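B-agarase (Agarivorans gilvus, PDB 5Z6P) probably hydrolyses the beta-galactosidic linkages of agarose as an agarase of glycoside hydrolase family 50. Local coordinates at residues D224-N229 against Q236-E241; Y717-I722 against N731-F736. All coordinates share one frame; numbering follows the deposited sequence.

In the fold
Contacts 1 and 2 each close a loop that leads from a strand into a helix, and contact 1 is complete before contact 2 begins. Contact 1 (224-229 with 236-241) lies within the connection from strand 199-210 to helix 241-255, whereas contact 2 (717-722 with 731-736) folds the connection from strand 709-714 to helix 745-762 upon itself, nearer the centre of the molecule (its centre about 12 Å from that of the chain, against about 27 Å). Their centres are about 14 Å apart, and they meet where Ile722 CD1 packs 3.5 Å from Asn229 N. Two loops nearly 500 residues apart are thus brought together, the early one lying against the last loop before the C-terminal helix.

Contact 1: D224-N229 against Q236-E241; sequences DRFGQN and QKIHSE
Gln228 and Ile238 are joined through a side-chain amide that pairs with both backbone polar atoms of the isoleucine. From CB, the Gln228 chain runs out extended beyond CG (chi2 163°), which carries CD to the opposing backbone, 3.6 Å from Ile238 N. There Gln228 OE1 accepts from Ile238 N at 2.8 Å, the donor tilted somewhat from the carbonyl plane, lies against Ile238 CB and takes a further bond from Ser740. Gln228 NE2 donates almost straight to a lone pair of Ile238 O at 2.7 Å and lies against Lys237 CG, and its other bond goes to the syn lone pair of Asp224 OD2. With partners at both ends, the amide is fixed in its rotation.

Asp224 also braces its own turn: OD1 receives the backbone N-H groups of Phe226 and Gln228 from opposite faces of the carboxylate. Lys237 NZ binds Asn229 O at 3.0 Å and also Gln232 O, while a water links it to Asp224 OD2; the nearby positive charge would probably favour the ionised carboxylate.

Further along, the Phe226 ring is sandwiched. Ile238 CG2 makes a CH-pi contact over the centre of one face, 4.1 Å from the centroid, and Arg225 CG covers the rim of the opposite face. The Arg225 guanidinium then grips Glu241 side-on, NE to OE2 at 3.1 Å and NH2 to OE1 at 2.7 Å, with the two planes 28° apart. Glu241, which also touches Arg404 of helix 397-406, begins helix 241-255, whose N-cap is Ser240, its OG bonded to Glu243 N. The segment 224-229 is characterised by an Asx turn at Asp224 within a type I beta turn from Asp224 to Gly227, fastened to the irregular segment leading into that N-capped helix.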
loop_
_atom_site.group_PDB
_atom_site.type_symbol
_atom_site.label_atom_id
_atom_site.label_comp_id
_atom_site.label_asym_id
_atom_site.label_seq_id
_atom_site.Cartn_x
_atom_site.Cartn_y
_atom_site.Cartn_z
ATOM N N ASP A 224 13.233 21.627 7.692
ATOM C CA ASP A 224 14.073 22.696 7.153
ATOM C C ASP A 224 13.502 23.224 5.844
ATOM O O ASP A 224 12.415 22.827 5.435
ATOM C CB ASP A 224 15.535 22.238 6.977
ATOM C CG ASP A 224 15.720 21.166 5.914
ATOM O OD1 ASP A 224 14.898 21.040 4.992
ATOM O OD2 ASP A 224 16.741 20.458 5.985
ATOM N N ARG A 225 14.239 24.111 5.180
ATOM C CA ARG A 225 13.696 24.779 4.007
ATOM C C ARG A 225 13.614 23.885 2.772
ATOM O O ARG A 225 13.014 24.266 1.778
ATOM C CB ARG A 225 14.508 26.025 3.682
ATOM C CG ARG A 225 15.906 25.802 3.166
ATOM C CD ARG A 225 16.636 27.151 3.181
ATOM N NE ARG A 225 17.945 27.103 2.546
ATOM C CZ ARG A 225 19.085 26.906 3.194
ATOM N NH1 ARG A 225 19.079 26.732 4.506
ATOM N NH2 ARG A 225 20.231 26.881 2.527
ATOM N N PHE A 226 14.231 22.713 2.845
ATOM C CA PHE A 226 14.224 21.752 1.747
ATOM C C PHE A 226 13.133 20.696 1.917
ATOM O O PHE A 226 12.912 19.863 1.038
ATOM C CB PHE A 226 15.593 21.077 1.629
ATOM C CG PHE A 226 16.723 22.047 1.431
ATOM C CD1 PHE A 226 16.935 22.646 0.198
ATOM C CD2 PHE A 226 17.567 22.368 2.482
ATOM C CE1 PHE A 226 17.982 23.546 0.014
ATOM C CE2 PHE A 226 18.611 23.272 2.306
ATOM C CZ PHE A 226 18.819 23.859 1.074
ATOM N N GLY A 227 12.458 20.746 3.054
ATOM C CA GLY A 227 11.448 19.762 3.378
ATOM C C GLY A 227 12.003 18.615 4.210
ATOM O O GLY A 227 11.250 17.747 4.630
ATOM N N GLN A 228 13.312 18.623 4.453
ATOM C CA GLN A 228 13.956 17.545 5.198
ATOM C C GLN A 228 13.768 17.697 6.696
ATOM O O GLN A 228 13.351 18.750 7.175
ATOM C CB GLN A 228 15.451 17.494 4.880
ATOM C CG GLN A 228 15.795 17.204 3.437
ATOM C CD GLN A 228 17.229 17.578 3.118
ATOM O OE1 GLN A 228 17.889 16.940 2.292
ATOM N NE2 GLN A 228 17.721 18.628 3.779
ATOM N N ASN A 229 14.080 16.639 7.438
ATOM C CA ASN A 229 14.065 16.695 8.892
ATOM C C ASN A 229 15.248 17.560 9.364
ATOM O O ASN A 229 16.404 17.232 9.104
ATOM C CB ASN A 229 14.118 15.270 9.485
ATOM C CG ASN A 229 14.061 15.256 11.002
ATOM O OD1 ASN A 229 14.645 16.108 11.664
ATOM N ND2 ASN A 229 13.358 14.285 11.560
ATOM N N GLN A 236 22.716 11.189 2.958
ATOM C CA GLN A 236 22.499 11.950 1.736
ATOM C C GLN A 236 21.649 13.200 1.963
ATOM O O GLN A 236 21.084 13.747 1.025
ATOM C CB GLN A 236 21.878 11.047 0.654
ATOM C CG GLN A 236 22.816 9.918 0.202
ATOM C CD GLN A 236 22.232 9.073 -0.918
ATOM O OE1 GLN A 236 21.631 8.033 -0.674
ATOM N NE2 GLN A 236 22.401 9.523 -2.142
ATOM N N LYS A 237 21.583 13.666 3.205
ATOM C CA LYS A 237 20.879 14.922 3.499
ATOM C C LYS A 237 21.501 16.129 2.767
ATOM O O LYS A 237 22.714 16.215 2.619
ATOM C CB LYS A 237 20.844 15.173 5.008
ATOM C CG LYS A 237 20.171 16.466 5.384
ATOM C CD LYS A 237 20.043 16.606 6.871
ATOM C CE LYS A 237 19.488 17.958 7.226
ATOM N NZ LYS A 237 19.237 18.078 8.670
ATOM N N ILE A 238 20.651 17.032 2.280
ATOM C CA ILE A 238 21.091 18.262 1.618
ATOM C C ILE A 238 21.140 19.414 2.619
ATOM O O ILE A 238 20.149 19.686 3.293
ATOM C CB ILE A 238 20.156 18.647 0.438
ATOM C CG1 ILE A 238 20.319 17.674 -0.740
ATOM C CG2 ILE A 238 20.420 20.064 -0.026
ATOM C CD1 ILE A 238 21.643 17.751 -1.433
ATOM N N HIS A 239 22.278 20.104 2.699
ATOM C CA HIS A 239 22.470 21.170 3.700
ATOM C C HIS A 239 22.450 22.595 3.160
ATOM O O HIS A 239 22.401 23.538 3.936
ATOM C CB HIS A 239 23.785 20.961 4.454
ATOM C CG HIS A 239 23.923 19.592 5.044
ATOM N ND1 HIS A 239 24.551 18.562 4.382
ATOM C CD2 HIS A 239 23.500 19.084 6.222
ATOM C CE1 HIS A 239 24.522 17.477 5.134
ATOM N NE2 HIS A 239 23.885 17.765 6.255
ATOM N N SER A 240 22.471 22.761 1.846
ATOM C CA SER A 240 22.440 24.098 1.269
ATOM C C SER A 240 22.187 24.043 -0.226
ATOM O O SER A 240 22.344 22.992 -0.843
ATOM C CB SER A 240 23.760 24.826 1.535
ATOM O OG SER A 240 24.791 24.252 0.757
ATOM N N GLU A 241 21.827 25.184 -0.808
ATOM C CA GLU A 241 21.596 25.246 -2.244
ATOM C C GLU A 241 22.871 24.920 -2.986
ATOM O O GLU A 241 22.831 24.397 -4.093
ATOM C CB GLU A 241 21.083 26.618 -2.670
ATOM C CG GLU A 241 19.658 26.913 -2.251
ATOM C CD GLU A 241 19.564 27.409 -0.842
ATOM O OE1 GLU A 241 20.588 27.342 -0.114
ATOM O OE2 GLU A 241 18.471 27.875 -0.461
HETATM O O HOH W 1 18.532 20.919 7.902
#

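Contact 2: Y717-I722 against N731-F736; sequences YIDSPI and NYNIGF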
loop_
_atom_site.group_PDB
_atom_site.type_symbol
_atom_site.label_atom_id
_atom_site.label_comp_id
_atom_site.label_asym_id
_atom_site.label_seq_id
_atom_site.Cartn_x
_atom_site.Cartn_y
_atom_site.Cartn_z
ATOM N N TYR A 717 8.053 6.683 -6.618
ATOM C CA TYR A 717 9.235 7.426 -7.072
ATOM C C TYR A 717 9.824 8.291 -5.944
ATOM O O TYR A 717 10.990 8.163 -5.591
ATOM C CB TYR A 717 8.856 8.305 -8.252
ATOM C CG TYR A 717 9.963 9.056 -8.962
ATOM C CD1 TYR A 717 11.290 8.649 -8.882
ATOM C CD2 TYR A 717 9.663 10.168 -9.739
ATOM C CE1 TYR A 717 12.284 9.320 -9.548
ATOM C CE2 TYR A 717 10.651 10.858 -10.409
ATOM C CZ TYR A 717 11.972 10.422 -10.312
ATOM O OH TYR A 717 12.977 11.089 -10.978
ATOM N N ILE A 718 8.973 9.135 -5.375
ATOM C CA ILE A 718 9.367 10.194 -4.435
ATOM C C ILE A 718 8.965 9.860 -3.000
ATOM O O ILE A 718 7.860 9.388 -2.773
ATOM C CB ILE A 718 8.722 11.543 -4.852
ATOM C CG1 ILE A 718 9.076 11.876 -6.310
ATOM C CG2 ILE A 718 9.104 12.675 -3.905
ATOM C CD1 ILE A 718 8.094 12.807 -6.969
ATOM N N ASP A 719 9.859 10.090 -2.036
ATOM C CA ASP A 719 9.483 10.075 -0.621
ATOM C C ASP A 719 8.126 10.777 -0.380
ATOM O O ASP A 719 7.850 11.800 -1.012
ATOM C CB ASP A 719 10.565 10.777 0.224
ATOM C CG ASP A 719 11.553 9.807 0.871
ATOM O OD1 ASP A 719 11.327 8.582 0.806
ATOM O OD2 ASP A 719 12.546 10.286 1.475
ATOM N N SER A 720 7.297 10.238 0.519
ATOM C CA SER A 720 6.188 11.014 1.082
ATOM C C SER A 720 6.738 12.249 1.791
ATOM O O SER A 720 7.840 12.197 2.315
ATOM C CB SER A 720 5.375 10.221 2.113
ATOM O OG SER A 720 4.932 8.967 1.652
ATOM N N PRO A 721 5.948 13.337 1.865
ATOM C CA PRO A 721 6.352 14.433 2.759
ATOM C C PRO A 721 6.415 13.934 4.189
ATOM O O PRO A 721 5.594 13.111 4.559
ATOM C CB PRO A 721 5.239 15.476 2.591
ATOM C CG PRO A 721 4.566 15.130 1.321
ATOM C CD PRO A 721 4.703 13.644 1.149
ATOM N N ILE A 722 7.379 14.409 4.972
ATOM C CA ILE A 722 7.560 13.930 6.346
ATOM C C ILE A 722 6.366 14.345 7.194
ATOM O O ILE A 722 5.995 13.671 8.157
ATOM C CB ILE A 722 8.893 14.466 6.960
ATOM C CG1 ILE A 722 10.088 13.868 6.212
ATOM C CG2 ILE A 722 8.997 14.144 8.447
ATOM C CD1 ILE A 722 11.429 14.436 6.605
ATOM N N ASN A 731 2.905 9.387 5.086
ATOM C CA ASN A 731 4.135 10.045 5.542
ATOM C C ASN A 731 5.320 9.102 5.690
ATOM O O ASN A 731 6.075 9.183 6.663
ATOM C CB ASN A 731 3.868 10.761 6.880
ATOM C CG ASN A 731 3.381 9.818 7.962
ATOM O OD1 ASN A 731 2.960 8.699 7.677
ATOM N ND2 ASN A 731 3.445 10.259 9.208
ATOM N N TYR A 732 5.488 8.227 4.702
ATOM C CA TYR A 732 6.421 7.120 4.782
ATOM C C TYR A 732 7.719 7.410 4.069
ATOM O O TYR A 732 7.727 8.020 3.008
ATOM C CB TYR A 732 5.825 5.846 4.152
ATOM C CG TYR A 732 4.425 5.470 4.558
ATOM C CD1 TYR A 732 3.911 5.844 5.791
ATOM C CD2 TYR A 732 3.621 4.721 3.711
ATOM C CE1 TYR A 732 2.635 5.489 6.163
ATOM C CE2 TYR A 732 2.336 4.350 4.074
ATOM C CZ TYR A 732 1.854 4.738 5.308
ATOM O OH TYR A 732 0.593 4.399 5.704
ATOM N N ASN A 733 8.813 6.905 4.624
ATOM C CA ASN A 733 10.074 6.885 3.898
ATOM C C ASN A 733 10.071 5.782 2.847
ATOM O O ASN A 733 10.678 4.758 3.053
ATOM C CB ASN A 733 11.259 6.708 4.878
ATOM C CG ASN A 733 12.573 6.413 4.176
ATOM O OD1 ASN A 733 13.328 5.547 4.603
ATOM N ND2 ASN A 733 12.831 7.109 3.080
ATOM N N ILE A 734 9.402 6.001 1.716
ATOM C CA ILE A 734 9.291 4.949 0.697
ATOM C C ILE A 734 9.817 5.319 -0.681
ATOM O O ILE A 734 9.742 4.534 -1.607
ATOM C CB ILE A 734 7.827 4.493 0.534
ATOM C CG1 ILE A 734 6.921 5.695 0.210
ATOM C CG2 ILE A 734 7.388 3.756 1.773
ATOM C CD1 ILE A 734 5.571 5.314 -0.354
ATOM N N GLY A 735 10.369 6.512 -0.823
ATOM C CA GLY A 735 10.807 6.941 -2.123
ATOM C C GLY A 735 12.104 6.323 -2.617
ATOM O O GLY A 735 12.943 5.868 -1.837
ATOM N N PHE A 736 12.254 6.321 -3.931
ATOM C CA PHE A 736 13.559 6.147 -4.553
ATOM C C PHE A 736 14.385 7.422 -4.446
ATOM O O PHE A 736 15.611 7.360 -4.372
ATOM C CB PHE A 736 13.419 5.731 -6.012
ATOM C CG PHE A 736 13.673 4.275 -6.226
ATOM C CD1 PHE A 736 12.810 3.332 -5.699
ATOM C CD2 PHE A 736 14.798 3.846 -6.919
ATOM C CE1 PHE A 736 13.053 1.984 -5.871
ATOM C CE2 PHE A 736 15.050 2.506 -7.094
ATOM C CZ PHE A 736 14.179 1.569 -6.571
HETATM O O HOH W 2 7.262 10.901 8.588
HETATM O O HOH W 3 3.812 13.234 9.613
#
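The Asp719 carboxylate and the Asn733 amide meet with their planes 75° apart, and the carboxylate oxygen OD1 is the acceptor for two donors. Asn733 ND2 comes to Asp719 OD1 on its syn side at 3.1 Å, and Gly735 N on its anti side at 2.8 Å; the two lie off opposite faces of the carboxylate plane, each by about 20°. Tyr744 holds the other oxygen, OD2. Asn733, the central residue of an inverse gamma turn, has CG anti to the backbone N (chi1 169°), which brings the amide there, and Asn733 OD1 is bound in turn by Gln689 and Ala673.

Around this buried carboxylate the two backbones run roughly antiparallel. Gly735 comes so close to Asp719, CA to CA 3.7 Å, that a beta carbon would collide with the opposing chain. At one end Phe736 N makes a weak bond to Tyr717 O. Toward the other, Ser720 OG weakly accepts from Tyr732 N at 3.2 Å and is hydrogen-bonded to Glu730. Beyond it, Asn731 CA directs its hydrogen to Pro721 O at 3.5 Å, and two waters connect Ile722 O with Asn731, one through O and one through ND2; Asn731 ND2 is also hydrogen-bonded to Tyr153 O.

Aromatic side chains carry the pair of segments into their surroundings. Tyr717 packs against Trp417 and Met425 of helix 413-428, where its hydroxyl is bound by Arg424. Phe736 meets Tyr714, at the end of strand 709-714, edge-to-face, and is flanked by Leu305 of strand 299-305 and by Met747 and Ala751 of helix 745-762.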